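Local coordinates for putative amidohydrolase (PDB 3MKV), which probably acts as a zinc-dependent prolidase of the amidohydrolase superfamily, hydrolysing dipeptides that end in proline, at residues 3-8 with 45-50; 57-62 with 370-375; 132-137 with 167-172; 273-278 with 309-314. One frame throughout, in Å; residues are numbered along the deposited sequence.

How the contacts relate
Near the N terminus, contact 1 pairs 3-8 with 45-50 and closes a first loop, which holds strands 25-30 and 33-38. The chain then enters strand 56-63. Contact 2 joins this strand to the loop 370-375, more than 300 residues later. It touches contact 1 through F8 and I57. Contacts 3 and 4 both fall within the long span that contact 2 closes. They follow one another in sequence and do not cross. Contact 3 pairs two short strands beside the zinc site. Contact 4 packs helix 307-317 against strand 272-274 and the turn after it. Contacts 1 and 3 lie about 45 Å apart, centre to centre.

Contact 1: residues 3-8 with 45-50; sequences LTTFLF and SNAHVI
T5 and H48 begin a short parallel pairing of strands 5-9 and 48-51. H48 N donates to T5 O at 3.1 Å. L7 N donates to H48 O at 2.9 Å, and I50 N donates to L7 O. The axes of 5-8 and 48-50 come within 4.4 Å at an angle of 27°, a modest twist. F6, F8, H48 and I50 share one face. The rings of F6 and H48 meet obliquely, with centroids 5.3 Å apart. F6 CE1 lies above one face of the imidazole, toward its rim. I50 reaches both phenyl groups with one methyl. Its CD1 is 3.7 Å from F6 CD1 and sits over a face of F8 in a CH-pi contact, 4.1 Å from the ring centroid. At the start of the pairing, A47 CB meets T5 CG2 at 3.6 Å and, on the L7 side, L7 CB at 3.9 Å. T5 CG2 gets there by standing anti to its own backbone N. Strand 25-30 pairs with the other edge of 5-9. The outer strand is thus held by backbone bonds and apolar contacts, while H48 NE2 ties it to E416, the last modelled residue.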
loop_
_atom_site.group_PDB
_atom_site.type_symbol
_atom_site.label_atom_id
_atom_site.label_comp_id
_atom_site.label_asym_id
_atom_site.label_seq_id
_atom_site.Cartn_x
_atom_site.Cartn_y
_atom_site.Cartn_z
ATOM N N LEU A 3 -26.443 21.400 -47.508
ATOM C CA LEU A 3 -25.995 20.817 -48.806
ATOM C C LEU A 3 -24.653 21.378 -49.274
ATOM O O LEU A 3 -24.601 22.391 -49.977
ATOM C CB LEU A 3 -27.042 21.049 -49.897
ATOM C CG LEU A 3 -28.315 20.202 -49.884
ATOM C CD1 LEU A 3 -29.085 20.412 -51.188
ATOM C CD2 LEU A 3 -27.984 18.729 -49.675
ATOM N N THR A 4 -23.568 20.715 -48.883
ATOM C CA THR A 4 -22.257 21.027 -49.431
ATOM C C THR A 4 -21.877 19.903 -50.385
ATOM O O THR A 4 -21.382 18.858 -49.968
ATOM C CB THR A 4 -21.207 21.177 -48.335
ATOM O OG1 THR A 4 -19.987 21.664 -48.907
ATOM C CG2 THR A 4 -20.970 19.846 -47.645
ATOM N N THR A 5 -22.119 20.134 -51.671
ATOM C CA THR A 5 -22.156 19.065 -52.659
ATOM C C THR A 5 -20.955 19.052 -53.604
ATOM O O THR A 5 -20.329 20.079 -53.842
ATOM C CB THR A 5 -23.459 19.147 -53.483
ATOM O OG1 THR A 5 -24.586 19.030 -52.602
ATOM C CG2 THR A 5 -23.516 18.048 -54.523
ATOM N N PHE A 6 -20.637 17.870 -54.126
ATOM C CA PHE A 6 -19.543 17.710 -55.077
ATOM C C PHE A 6 -19.913 16.706 -56.165
ATOM O O PHE A 6 -20.574 15.690 -55.905
ATOM C CB PHE A 6 -18.259 17.259 -54.379
ATOM C CG PHE A 6 -17.687 18.278 -53.445
ATOM C CD1 PHE A 6 -16.643 19.094 -53.846
ATOM C CD2 PHE A 6 -18.190 18.422 -52.159
ATOM C CE1 PHE A 6 -16.108 20.037 -52.981
ATOM C CE2 PHE A 6 -17.662 19.366 -51.290
ATOM C CZ PHE A 6 -16.620 20.175 -51.701
ATOM N N LEU A 7 -19.487 17.003 -57.386
ATOM C CA LEU A 7 -19.729 16.106 -58.501
ATOM C C LEU A 7 -18.446 15.841 -59.285
ATOM O O LEU A 7 -17.927 16.715 -59.988
ATOM C CB LEU A 7 -20.833 16.651 -59.413
ATOM C CG LEU A 7 -21.288 15.664 -60.488
ATOM C CD1 LEU A 7 -22.700 15.970 -60.948
ATOM C CD2 LEU A 7 -20.329 15.686 -61.664
ATOM N N PHE A 8 -17.931 14.627 -59.132
ATOM C CA PHE A 8 -16.787 14.169 -59.896
ATOM C C PHE A 8 -17.247 13.787 -61.292
ATOM O O PHE A 8 -18.217 13.037 -61.446
ATOM C CB PHE A 8 -16.150 12.968 -59.209
ATOM C CG PHE A 8 -15.474 13.305 -57.910
ATOM C CD1 PHE A 8 -14.112 13.553 -57.868
ATOM C CD2 PHE A 8 -16.198 13.367 -56.733
ATOM C CE1 PHE A 8 -13.486 13.857 -56.677
ATOM C CE2 PHE A 8 -15.578 13.675 -55.543
ATOM C CZ PHE A 8 -14.222 13.922 -55.514
ATOM N N SER A 45 -27.880 20.730 -59.076
ATOM C CA SER A 45 -28.090 22.166 -59.189
ATOM C C SER A 45 -27.109 22.958 -58.327
ATOM O O SER A 45 -26.663 24.039 -58.710
ATOM C CB SER A 45 -29.529 22.510 -58.806
ATOM O OG SER A 45 -29.947 21.744 -57.686
ATOM N N ASN A 46 -26.776 22.413 -57.161
ATOM C CA ASN A 46 -25.878 23.087 -56.233
ATOM C C ASN A 46 -24.462 22.521 -56.305
ATOM O O ASN A 46 -23.510 23.122 -55.805
ATOM C CB ASN A 46 -26.413 22.973 -54.804
ATOM C CG ASN A 46 -26.010 24.151 -53.932
ATOM O OD1 ASN A 46 -25.863 25.275 -54.417
ATOM N ND2 ASN A 46 -25.840 23.899 -52.634
ATOM N N ALA A 47 -24.333 21.363 -56.941
ATOM C CA ALA A 47 -23.076 20.630 -56.961
ATOM C C ALA A 47 -21.869 21.484 -57.348
ATOM O O ALA A 47 -21.933 22.281 -58.278
ATOM C CB ALA A 47 -23.187 19.424 -57.885
ATOM N N HIS A 48 -20.770 21.311 -56.617
ATOM C CA HIS A 48 -19.481 21.851 -57.016
ATOM C C HIS A 48 -18.788 20.780 -57.854
ATOM O O HIS A 48 -18.430 19.717 -57.349
ATOM C CB HIS A 48 -18.643 22.203 -55.790
ATOM C CG HIS A 48 -17.208 22.501 -56.101
ATOM N ND1 HIS A 48 -16.619 23.714 -55.808
ATOM C CD2 HIS A 48 -16.243 21.744 -56.677
ATOM C CE1 HIS A 48 -15.353 23.689 -56.190
ATOM N NE2 HIS A 48 -15.100 22.506 -56.721
ATOM N N VAL A 49 -18.621 21.059 -59.141
ATOM C CA VAL A 49 -18.138 20.063 -60.092
ATOM C C VAL A 49 -16.623 19.912 -60.086
ATOM O O VAL A 49 -15.888 20.898 -60.096
ATOM C CB VAL A 49 -18.599 20.395 -61.532
ATOM C CG1 VAL A 49 -17.801 19.587 -62.568
ATOM C CG2 VAL A 49 -20.095 20.159 -61.678
ATOM N N ILE A 50 -16.162 18.666 -60.091
ATOM C CA ILE A 50 -14.732 18.392 -60.150
ATOM C C ILE A 50 -14.363 17.663 -61.440
ATOM O O ILE A 50 -14.763 16.522 -61.669
ATOM C CB ILE A 50 -14.264 17.610 -58.906
ATOM C CG1 ILE A 50 -14.516 18.453 -57.648
ATOM C CG2 ILE A 50 -12.793 17.229 -59.036
ATOM C CD1 ILE A 50 -14.362 17.713 -56.343
#

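Contact 2: residues 57-62 with 370-375; sequences IMPGLI and GRIVPG
I57 touches I372 at the start of this contact, CG2 to CD1 at 4.0 Å. The two side chains cross at about a right angle. I27 of strand 25-30 lies against both of them. At M58 the backbone does the touching. Its carbonyl carbon C is 3.5 Å from I372 CD1. P59 has two neighbours. I372 CD1 is 3.6 Å from P59 N, with the CG1-CD1 branch lying across the M58-P59 peptide. I372 CG1 stands anti to its own carbonyl carbon (chi1 -68°), which swings this branch toward the strand. The ring of P59 packs on the carbonyl of G370, with CG 3.5 Å from G370 O. I372 is itself the centre of an inverse gamma turn. R371, beside it, points away and forms salt bridges with D15 and D17. G60 adds the polar link. A water donates to G60 O and accepts from G370 N at 3.0 Å, so it joins two backbones that share no direct bond. The distance to G60 O is short and its value uncertain. I62 closes the contact with CD1 4.2 Å from G370 N. Strand 56-63 leads directly to H65 and H67, both zinc ligands here, the His-X-His motif that follows the first barrel strand in amidohydrolases.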
loop_
_atom_site.group_PDB
_atom_site.type_symbol
_atom_site.label_atom_id
_atom_site.label_comp_id
_atom_site.label_asym_id
_atom_site.label_seq_id
_atom_site.Cartn_x
_atom_site.Cartn_y
_atom_site.Cartn_z
ATOM N N ILE A 57 -10.375 8.053 -60.456
ATOM C CA ILE A 57 -11.073 8.267 -59.211
ATOM C C ILE A 57 -11.194 6.917 -58.514
ATOM O O ILE A 57 -11.823 5.993 -59.031
ATOM C CB ILE A 57 -12.458 8.892 -59.453
ATOM C CG1 ILE A 57 -12.309 10.201 -60.232
ATOM C CG2 ILE A 57 -13.184 9.142 -58.131
ATOM C CD1 ILE A 57 -13.622 10.830 -60.643
ATOM N N MET A 58 -10.566 6.803 -57.348
ATOM C CA MET A 58 -10.566 5.548 -56.596
ATOM C C MET A 58 -10.931 5.773 -55.125
ATOM O O MET A 58 -10.818 6.891 -54.610
ATOM C CB MET A 58 -9.198 4.853 -56.702
ATOM C CG MET A 58 -8.070 5.599 -56.010
ATOM S SD MET A 58 -6.567 4.623 -55.844
ATOM C CE MET A 58 -7.187 3.326 -54.780
ATOM N N PRO A 59 -11.339 4.700 -54.431
ATOM C CA PRO A 59 -11.720 4.837 -53.022
ATOM C C PRO A 59 -10.517 5.183 -52.145
ATOM O O PRO A 59 -9.374 4.896 -52.513
ATOM C CB PRO A 59 -12.243 3.450 -52.650
ATOM C CG PRO A 59 -12.347 2.686 -53.941
ATOM C CD PRO A 59 -11.415 3.309 -54.907
ATOM N N GLY A 60 -10.786 5.797 -50.997
ATOM C CA GLY A 60 -9.759 6.045 -49.984
ATOM C C GLY A 60 -9.041 4.773 -49.577
ATOM O O GLY A 60 -9.655 3.709 -49.445
ATOM N N LEU A 61 -7.729 4.869 -49.394
ATOM C CA LEU A 61 -6.947 3.698 -49.020
ATOM C C LEU A 61 -7.057 3.460 -47.514
ATOM O O LEU A 61 -7.249 4.404 -46.743
ATOM C CB LEU A 61 -5.488 3.885 -49.397
ATOM C CG LEU A 61 -5.145 4.229 -50.839
ATOM C CD1 LEU A 61 -3.765 4.867 -50.871
ATOM C CD2 LEU A 61 -5.166 2.982 -51.694
ATOM N N ILE A 62 -6.924 2.197 -47.112
ATOM C CA ILE A 62 -7.030 1.792 -45.710
ATOM C C ILE A 62 -5.767 1.048 -45.263
ATOM O O ILE A 62 -5.358 0.085 -45.897
ATOM C CB ILE A 62 -8.271 0.884 -45.506
ATOM C CG1 ILE A 62 -9.524 1.564 -46.083
ATOM C CG2 ILE A 62 -8.449 0.509 -44.030
ATOM C CD1 ILE A 62 -10.823 0.808 -45.846
ATOM N N GLY A 370 -13.947 1.707 -48.558
ATOM C CA GLY A 370 -13.223 0.909 -49.540
ATOM C C GLY A 370 -13.895 0.740 -50.893
ATOM O O GLY A 370 -13.354 0.075 -51.779
ATOM N N ARG A 371 -15.075 1.335 -51.054
ATOM C CA ARG A 371 -15.839 1.246 -52.296
ATOM C C ARG A 371 -16.630 2.534 -52.521
ATOM O O ARG A 371 -17.342 3.001 -51.628
ATOM C CB ARG A 371 -16.820 0.070 -52.234
ATOM C CG ARG A 371 -16.229 -1.292 -52.570
ATOM C CD ARG A 371 -16.583 -1.750 -53.987
ATOM N NE ARG A 371 -18.012 -1.611 -54.268
ATOM C CZ ARG A 371 -18.677 -2.312 -55.187
ATOM N NH1 ARG A 371 -18.053 -3.228 -55.917
ATOM N NH2 ARG A 371 -19.974 -2.102 -55.368
ATOM N N ILE A 372 -16.518 3.099 -53.718
ATOM C CA ILE A 372 -17.320 4.269 -54.070
ATOM C C ILE A 372 -18.735 3.860 -54.497
ATOM O O ILE A 372 -18.997 3.644 -55.680
ATOM C CB ILE A 372 -16.648 5.103 -55.177
ATOM C CG1 ILE A 372 -15.368 5.752 -54.650
ATOM C CG2 ILE A 372 -17.595 6.166 -55.695
ATOM C CD1 ILE A 372 -14.401 6.136 -55.741
ATOM N N VAL A 373 -19.628 3.744 -53.514
ATOM C CA VAL A 373 -21.011 3.336 -53.739
ATOM C C VAL A 373 -21.948 4.252 -52.967
ATOM O O VAL A 373 -21.552 4.838 -51.961
ATOM C CB VAL A 373 -21.280 1.885 -53.259
ATOM C CG1 VAL A 373 -20.600 0.874 -54.156
ATOM C CG2 VAL A 373 -20.851 1.706 -51.804
ATOM N N PRO A 374 -23.204 4.379 -53.436
ATOM C CA PRO A 374 -24.180 5.232 -52.756
ATOM C C PRO A 374 -24.367 4.822 -51.298
ATOM O O PRO A 374 -24.589 3.645 -51.007
ATOM C CB PRO A 374 -25.475 4.989 -53.542
ATOM C CG PRO A 374 -25.026 4.547 -54.878
ATOM C CD PRO A 374 -23.768 3.749 -54.641
ATOM N N GLY A 375 -24.278 5.799 -50.400
ATOM C CA GLY A 375 -24.490 5.565 -48.977
ATOM C C GLY A 375 -23.185 5.400 -48.224
ATOM O O GLY A 375 -23.175 5.421 -46.993
HETATM O O HOH W 1 -11.979 4.000 -48.454
#

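Contact 3: residues 132-137 with 167-172; sequences SGRALS and LGRVAD
L167 accepts the first bond of this pairing through its backbone. A135 N donates to L167 O at 2.8 Å. The side chain of L167 points away from the other strand and lies about 6 Å from a zinc ion. G168 comes next, without a side chain. Its CA is 4.0 Å from that of A135, a close pairing. R134 runs across the G168 peptide, with CD 3.6 Å from G168 O. R169 buries the most surface of any residue here, with R134 next. Its N donates to A135 O and its O accepts from S137 N at 3.1 Å, so 135-137 and 168-170 form a small parallel two-stranded sheet. This sheet follows strand 128-131 of the TIM-barrel fold, and helix 174-187 covers the face of L136 and R169. The guanidinium groups of R134 and R169 stack almost flat, with centres 4.3 Å apart and planes at 14°. R169 CG sits between its backbone N and carbonyl carbon (chi1 62°), and a bend at chi3 lays the group flat. R169 CD lies over the centre of the R134 group. R169 NH1 and NH2 form salt bridges with E184 and E183, which probably offset the like charges. L136 runs alongside R169 and touches R169 CD with its CD1 at 4.0 Å. V170 lies on the other face with S137, and V170 CA makes a CA-H...O contact to S137 O. A171 N donates to S137 O at 2.8 Å. Beyond the pairing, D172 OD1 forms a salt bridge with R182 of the second subunit.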
loop_
_atom_site.group_PDB
_atom_site.type_symbol
_atom_site.label_atom_id
_atom_site.label_comp_id
_atom_site.label_asym_id
_atom_site.label_seq_id
_atom_site.Cartn_x
_atom_site.Cartn_y
_atom_site.Cartn_z
ATOM N N SER A 132 -6.818 0.672 -31.120
ATOM C CA SER A 132 -6.739 -0.504 -30.270
ATOM C C SER A 132 -6.539 -0.148 -28.798
ATOM O O SER A 132 -6.687 -1.004 -27.931
ATOM C CB SER A 132 -5.564 -1.375 -30.711
ATOM O OG SER A 132 -5.807 -1.973 -31.970
ATOM N N GLY A 133 -6.199 1.110 -28.523
ATOM C CA GLY A 133 -5.690 1.491 -27.214
ATOM C C GLY A 133 -4.293 0.906 -27.040
ATOM O O GLY A 133 -3.477 0.925 -27.965
ATOM N N ARG A 134 -4.009 0.373 -25.859
ATOM C CA ARG A 134 -2.726 -0.278 -25.631
ATOM C C ARG A 134 -2.788 -1.774 -25.938
ATOM O O ARG A 134 -3.735 -2.455 -25.560
ATOM C CB ARG A 134 -2.265 -0.060 -24.195
ATOM C CG ARG A 134 -1.732 1.330 -23.947
ATOM C CD ARG A 134 -1.509 1.546 -22.461
ATOM N NE ARG A 134 -2.761 1.699 -21.719
ATOM C CZ ARG A 134 -2.867 1.514 -20.406
ATOM N NH1 ARG A 134 -1.805 1.150 -19.707
ATOM N NH2 ARG A 134 -4.028 1.685 -19.792
ATOM N N ALA A 135 -1.771 -2.268 -26.631
ATOM C CA ALA A 135 -1.643 -3.690 -26.900
ATOM C C ALA A 135 -1.500 -4.459 -25.594
ATOM O O ALA A 135 -0.752 -4.047 -24.705
ATOM C CB ALA A 135 -0.437 -3.934 -27.776
ATOM N N LEU A 136 -2.205 -5.577 -25.476
ATOM C CA LEU A 136 -2.034 -6.449 -24.311
ATOM C C LEU A 136 -0.856 -7.409 -24.491
ATOM O O LEU A 136 -0.752 -8.121 -25.480
ATOM C CB LEU A 136 -3.313 -7.223 -24.007
ATOM C CG LEU A 136 -4.299 -6.570 -23.026
ATOM C CD1 LEU A 136 -4.692 -5.162 -23.443
ATOM C CD2 LEU A 136 -5.532 -7.433 -22.875
ATOM N N SER A 137 0.044 -7.413 -23.523
ATOM C CA SER A 137 1.185 -8.310 -23.553
ATOM C C SER A 137 1.321 -8.982 -22.194
ATOM O O SER A 137 0.898 -8.430 -21.169
ATOM C CB SER A 137 2.458 -7.531 -23.878
ATOM O OG SER A 137 3.600 -8.353 -23.740
ATOM N N LEU A 167 2.796 1.945 -26.352
ATOM C CA LEU A 167 2.096 1.132 -27.351
ATOM C C LEU A 167 1.338 -0.058 -26.719
ATOM O O LEU A 167 0.347 -0.551 -27.276
ATOM C CB LEU A 167 3.077 0.584 -28.394
ATOM C CG LEU A 167 3.953 1.459 -29.302
ATOM C CD1 LEU A 167 4.372 0.610 -30.513
ATOM C CD2 LEU A 167 3.297 2.753 -29.765
ATOM N N GLY A 168 1.816 -0.525 -25.570
ATOM C CA GLY A 168 1.161 -1.620 -24.879
ATOM C C GLY A 168 1.096 -1.500 -23.370
ATOM O O GLY A 168 1.441 -0.476 -22.801
ATOM N N ARG A 169 0.636 -2.571 -22.730
ATOM C CA ARG A 169 0.541 -2.651 -21.283
ATOM C C ARG A 169 0.686 -4.110 -20.912
ATOM O O ARG A 169 0.237 -4.975 -21.653
ATOM C CB ARG A 169 -0.817 -2.155 -20.808
ATOM C CG ARG A 169 -1.984 -2.988 -21.337
ATOM C CD ARG A 169 -3.319 -2.416 -20.885
ATOM N NE ARG A 169 -3.519 -2.564 -19.452
ATOM C CZ ARG A 169 -4.593 -2.121 -18.798
ATOM N NH1 ARG A 169 -5.561 -1.490 -19.446
ATOM N NH2 ARG A 169 -4.698 -2.303 -17.489
ATOM N N VAL A 170 1.300 -4.381 -19.762
ATOM C CA VAL A 170 1.477 -5.750 -19.294
ATOM C C VAL A 170 0.292 -6.235 -18.479
ATOM O O VAL A 170 -0.299 -5.482 -17.706
ATOM C CB VAL A 170 2.753 -5.908 -18.453
ATOM C CG1 VAL A 170 2.847 -7.338 -17.891
ATOM C CG2 VAL A 170 3.973 -5.564 -19.295
ATOM N N ALA A 171 -0.047 -7.503 -18.661
ATOM C CA ALA A 171 -1.170 -8.109 -17.965
ATOM C C ALA A 171 -1.034 -9.636 -18.033
ATOM O O ALA A 171 -0.754 -10.193 -19.099
ATOM C CB ALA A 171 -2.503 -7.645 -18.588
ATOM N N ASP A 172 -1.222 -10.302 -16.895
ATOM C CA ASP A 172 -1.082 -11.754 -16.827
ATOM C C ASP A 172 -2.239 -12.341 -16.057
ATOM O O ASP A 172 -2.647 -11.818 -15.019
ATOM C CB ASP A 172 0.221 -12.146 -16.133
ATOM C CG ASP A 172 1.444 -11.571 -16.816
ATOM O OD1 ASP A 172 1.938 -12.166 -17.804
ATOM O OD2 ASP A 172 1.927 -10.525 -16.348
#

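Contact 4: residues 273-278 with 309-314; sequences VVPTLV and HSIEIM
M314 lays its sulfur across the side chain of V273, with SD 3.6 Å from V273 CG1 and 3.7 Å from V273 CB. The two side chains cross at about a right angle. The thioether is bent at its last torsion (chi3 -75°), which brings CE within 4.2 Å of P275 CG. One helical turn earlier, I311 meets the same proline beside M314. Its CD1 is 3.7 Å from P275 CG and also touches P275 CB. L277 comes from further along and meets I311 tip to tip, CD1 to CG1 at 3.9 Å. All five residues are buried, and no hydrogen bond crosses between the segments. This is the outer wall of a TIM barrel: helix 307-317 packs against strand 272-274 and the turn that leaves it. V273 also touches V266 of helix 260-269, and L277 touches helix 337-343. In the turn, T276 OG1 bonds H254 ND1, placing T276 behind a zinc ligand, in the second shell of the metal site.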
loop_
_atom_site.group_PDB
_atom_site.type_symbol
_atom_site.label_atom_id
_atom_site.label_comp_id
_atom_site.label_asym_id
_atom_site.label_seq_id
_atom_site.Cartn_x
_atom_site.Cartn_y
_atom_site.Cartn_z
ATOM N N VAL A 273 -5.368 -12.282 -42.409
ATOM C CA VAL A 273 -3.983 -11.935 -42.100
ATOM C C VAL A 273 -3.610 -10.562 -42.650
ATOM O O VAL A 273 -4.086 -10.147 -43.705
ATOM C CB VAL A 273 -2.965 -12.995 -42.602
ATOM C CG1 VAL A 273 -1.567 -12.612 -42.159
ATOM C CG2 VAL A 273 -3.322 -14.373 -42.050
ATOM N N VAL A 274 -2.765 -9.856 -41.913
ATOM C CA VAL A 274 -2.299 -8.538 -42.322
ATOM C C VAL A 274 -0.776 -8.510 -42.308
ATOM O O VAL A 274 -0.156 -8.283 -41.261
ATOM C CB VAL A 274 -2.812 -7.419 -41.389
ATOM C CG1 VAL A 274 -2.384 -6.071 -41.935
ATOM C CG2 VAL A 274 -4.333 -7.493 -41.233
ATOM N N PRO A 275 -0.172 -8.743 -43.481
ATOM C CA PRO A 275 1.272 -8.718 -43.659
ATOM C C PRO A 275 1.754 -7.288 -43.545
ATOM O O PRO A 275 1.033 -6.369 -43.930
ATOM C CB PRO A 275 1.460 -9.215 -45.107
ATOM C CG PRO A 275 0.130 -9.839 -45.495
ATOM C CD PRO A 275 -0.885 -9.051 -44.733
ATOM N N THR A 276 2.964 -7.091 -43.037
ATOM C CA THR A 276 3.498 -5.740 -42.891
ATOM C C THR A 276 4.942 -5.670 -43.390
ATOM O O THR A 276 5.841 -5.206 -42.680
ATOM C CB THR A 276 3.384 -5.259 -41.426
ATOM O OG1 THR A 276 4.108 -6.152 -40.560
ATOM C CG2 THR A 276 1.915 -5.225 -40.991
ATOM N N LEU A 277 5.141 -6.128 -44.628
ATOM C CA LEU A 277 6.480 -6.336 -45.225
ATOM C C LEU A 277 7.412 -5.119 -45.259
ATOM O O LEU A 277 8.611 -5.236 -45.027
ATOM C CB LEU A 277 6.348 -6.907 -46.649
ATOM C CG LEU A 277 5.514 -8.179 -46.785
ATOM C CD1 LEU A 277 5.450 -8.645 -48.224
ATOM C CD2 LEU A 277 6.086 -9.270 -45.895
ATOM N N VAL A 278 6.865 -3.957 -45.571
ATOM C CA VAL A 278 7.685 -2.763 -45.736
ATOM C C VAL A 278 8.509 -2.453 -44.484
ATOM O O VAL A 278 9.626 -1.930 -44.567
ATOM C CB VAL A 278 6.813 -1.544 -46.111
ATOM C CG1 VAL A 278 5.783 -1.266 -45.012
ATOM C CG2 VAL A 278 7.686 -0.326 -46.404
ATOM N N HIS A 309 7.730 -14.587 -49.537
ATOM C CA HIS A 309 7.204 -15.917 -49.830
ATOM C C HIS A 309 5.891 -16.251 -49.091
ATOM O O HIS A 309 5.034 -16.965 -49.628
ATOM C CB HIS A 309 8.274 -16.990 -49.574
ATOM C CG HIS A 309 7.808 -18.387 -49.853
ATOM N ND1 HIS A 309 7.310 -18.774 -51.078
ATOM C CD2 HIS A 309 7.770 -19.489 -49.067
ATOM C CE1 HIS A 309 6.978 -20.053 -51.034
ATOM N NE2 HIS A 309 7.250 -20.511 -49.824
ATOM N N SER A 310 5.742 -15.746 -47.867
ATOM C CA SER A 310 4.516 -15.973 -47.083
ATOM C C SER A 310 3.274 -15.578 -47.861
ATOM O O SER A 310 2.233 -16.228 -47.750
ATOM C CB SER A 310 4.554 -15.216 -45.746
ATOM O OG SER A 310 4.619 -13.805 -45.936
ATOM N N ILE A 311 3.393 -14.507 -48.646
ATOM C CA ILE A 311 2.294 -14.010 -49.477
ATOM C C ILE A 311 1.822 -15.072 -50.472
ATOM O O ILE A 311 0.616 -15.312 -50.623
ATOM C CB ILE A 311 2.700 -12.733 -50.252
ATOM C CG1 ILE A 311 3.196 -11.648 -49.289
ATOM C CG2 ILE A 311 1.540 -12.215 -51.091
ATOM C CD1 ILE A 311 2.175 -11.242 -48.240
ATOM N N GLU A 312 2.782 -15.699 -51.146
ATOM C CA GLU A 312 2.495 -16.770 -52.102
ATOM C C GLU A 312 1.767 -17.911 -51.407
ATOM O O GLU A 312 0.750 -18.397 -51.900
ATOM C CB GLU A 312 3.797 -17.277 -52.732
ATOM C CG GLU A 312 4.550 -16.234 -53.553
ATOM C CD GLU A 312 6.025 -16.580 -53.737
ATOM O OE1 GLU A 312 6.456 -17.634 -53.222
ATOM O OE2 GLU A 312 6.753 -15.794 -54.383
ATOM N N ILE A 313 2.297 -18.324 -50.254
ATOM C CA ILE A 313 1.670 -19.338 -49.409
ATOM C C ILE A 313 0.223 -18.993 -49.048
ATOM O O ILE A 313 -0.661 -19.854 -49.091
ATOM C CB ILE A 313 2.489 -19.569 -48.101
ATOM C CG1 ILE A 313 3.803 -20.293 -48.406
ATOM C CG2 ILE A 313 1.673 -20.337 -47.048
ATOM C CD1 ILE A 313 4.690 -20.481 -47.184
ATOM N N MET A 314 -0.025 -17.735 -48.697
ATOM C CA MET A 314 -1.356 -17.336 -48.230
ATOM C C MET A 314 -2.349 -17.234 -49.369
ATOM O O MET A 314 -3.529 -17.548 -49.205
ATOM C CB MET A 314 -1.299 -16.026 -47.432
ATOM C CG MET A 314 -0.853 -16.204 -45.979
ATOM S SD MET A 314 -0.690 -14.664 -45.046
ATOM C CE MET A 314 0.828 -13.978 -45.697
#